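CalsepRRP (Calystegia sepium, PDB 1JY5) belongs to the RNase T2 family, whose members typically cleave RNA, although whether this RNase-related protein does so itself is uncertain. Local coordinates at residues A[46-49]-A[53-56]. Residues are numbered along the deposited sequence; the frame is centred on the assembly and turned at random.
Sequences WPDY and TWPS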
loop_
_atom_site.group_PDB
_atom_site.type_symbol
_atom_site.label_atom_id
_atom_site.label_comp_id
_atom_site.label_asym_id
_atom_site.label_seq_id
_atom_site.Cartn_x
_atom_site.Cartn_y
_atom_site.Cartn_z
ATOM N N TRP A 46 -7.498 -0.601 1.675
ATOM C CA TRP A 46 -8.465 -1.659 1.883
ATOM C C TRP A 46 -9.558 -1.465 2.935
ATOM O O TRP A 46 -9.264 -1.229 4.108
ATOM C CB TRP A 46 -7.727 -2.967 2.217
ATOM C CG TRP A 46 -6.583 -3.332 1.296
ATOM C CD1 TRP A 46 -6.498 -3.100 -0.047
ATOM C CD2 TRP A 46 -5.398 -4.061 1.654
ATOM N NE1 TRP A 46 -5.332 -3.642 -0.549
ATOM C CE2 TRP A 46 -4.640 -4.235 0.473
ATOM C CE3 TRP A 46 -4.903 -4.583 2.859
ATOM C CZ2 TRP A 46 -3.415 -4.911 0.458
ATOM C CZ3 TRP A 46 -3.675 -5.260 2.842
ATOM C CH2 TRP A 46 -2.951 -5.413 1.646
ATOM N N PRO A 47 -10.837 -1.528 2.518
ATOM C CA PRO A 47 -11.906 -1.381 3.512
ATOM C C PRO A 47 -11.811 -2.728 4.236
ATOM O O PRO A 47 -11.835 -3.779 3.587
ATOM C CB PRO A 47 -13.172 -1.284 2.658
ATOM C CG PRO A 47 -12.679 -0.639 1.391
ATOM C CD PRO A 47 -11.375 -1.394 1.152
ATOM N N ASP A 48 -11.680 -2.709 5.556
ATOM C CA ASP A 48 -11.533 -3.954 6.309
ATOM C C ASP A 48 -12.508 -4.097 7.467
ATOM O O ASP A 48 -13.159 -3.138 7.868
ATOM C CB ASP A 48 -10.101 -4.075 6.869
ATOM C CG ASP A 48 -9.063 -4.381 5.794
ATOM O OD1 ASP A 48 -9.353 -5.188 4.881
ATOM O OD2 ASP A 48 -7.944 -3.830 5.870
ATOM N N TYR A 49 -12.587 -5.311 7.999
ATOM C CA TYR A 49 -13.441 -5.624 9.139
ATOM C C TYR A 49 -12.539 -5.816 10.359
ATOM O O TYR A 49 -11.418 -6.320 10.240
ATOM C CB TYR A 49 -14.207 -6.917 8.887
ATOM C CG TYR A 49 -15.301 -6.811 7.856
ATOM C CD1 TYR A 49 -15.505 -7.836 6.937
ATOM C CD2 TYR A 49 -16.157 -5.707 7.819
ATOM C CE1 TYR A 49 -16.535 -7.770 6.001
ATOM C CE2 TYR A 49 -17.192 -5.631 6.888
ATOM C CZ TYR A 49 -17.373 -6.667 5.984
ATOM O OH TYR A 49 -18.394 -6.610 5.063
ATOM N N THR A 53 -11.200 -10.081 8.727
ATOM C CA THR A 53 -11.659 -10.469 7.399
ATOM C C THR A 53 -11.992 -9.139 6.734
ATOM O O THR A 53 -11.775 -8.083 7.329
ATOM C CB THR A 53 -12.927 -11.361 7.432
ATOM O OG1 THR A 53 -14.032 -10.615 7.949
ATOM C CG2 THR A 53 -12.696 -12.599 8.304
ATOM N N TRP A 54 -12.514 -9.177 5.516
ATOM C CA TRP A 54 -12.842 -7.939 4.825
ATOM C C TRP A 54 -13.830 -8.169 3.691
ATOM O O TRP A 54 -13.966 -9.276 3.190
ATOM C CB TRP A 54 -11.558 -7.307 4.268
ATOM C CG TRP A 54 -10.812 -8.209 3.328
ATOM C CD1 TRP A 54 -11.012 -8.340 1.981
ATOM C CD2 TRP A 54 -9.809 -9.171 3.677
ATOM N NE1 TRP A 54 -10.202 -9.326 1.472
ATOM C CE2 TRP A 54 -9.452 -9.853 2.490
ATOM C CE3 TRP A 54 -9.180 -9.528 4.879
ATOM C CZ2 TRP A 54 -8.491 -10.873 2.470
ATOM C CZ3 TRP A 54 -8.224 -10.544 4.858
ATOM C CH2 TRP A 54 -7.892 -11.203 3.660
ATOM N N PRO A 55 -14.555 -7.117 3.292
ATOM C CA PRO A 55 -15.511 -7.266 2.195
ATOM C C PRO A 55 -14.673 -7.281 0.919
ATOM O O PRO A 55 -13.605 -6.671 0.878
ATOM C CB PRO A 55 -16.367 -6.008 2.321
ATOM C CG PRO A 55 -15.358 -4.988 2.792
ATOM C CD PRO A 55 -14.590 -5.753 3.850
ATOM N N SER A 56 -15.118 -7.984 -0.113
ATOM C CA SER A 56 -14.337 -8.011 -1.344
ATOM C C SER A 56 -15.216 -8.126 -2.572
ATOM O O SER A 56 -16.280 -8.732 -2.527
ATOM C CB SER A 56 -13.349 -9.186 -1.336
ATOM O OG SER A 56 -14.035 -10.425 -1.428
HETATM O O HOH W 1 -11.925 -4.623 0.863
#
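One ordered water ties P47 to P55, donating a short 2.6 Å bond from its O to O of P55 and a second, 2.9 Å, to O of P47. It bridges two backbone carbonyls, one at the end of strand 40-48 and the other in the loop that returns beside it. Two residues closer to the turn on each side, Y49 N gives a hydrogen bond to T53 O (3.0 Å, N-H...O 147°), closing the three-residue reversal between them. The Y49 ring lies over P55, with CD of P55 3.7 Å from the ring centroid, a CH-pi contact displaced toward the rim. This placement follows from CG of Y49 standing anti to its carbonyl carbon (chi1 -71°). At the ring's edge comes OG1 of T53, 3.3 Å from CD1 of Y49 and itself hydrogen-bonded to D51. Beyond the ring, Y49 OH bonds to K3 O and lies 3.5 Å from CB of P55. With an alanine at Y49, the P55 ring would probably lose its aromatic cover and the K3 carbonyl its hydroxyl donor. The D48 carboxylate runs alongside W54, its plane 69° from the indole; OD1 of D48 approaches CB of W54, while OD2 is held by T9. The 46-47 pair ends the GLWP sequence characteristic of RNase T2 proteins, and the loop folds back against it. Strand 40-48 pairs antiparallel with strand 7-14, and D48 continues the pairing with Y7 and D6. The N-terminal H2 packs against Y49 and P55, whereas the rings of W46 and W54 both reach H105 of helix 97-106, W46 stacking on it and W54 meeting it at an oblique angle.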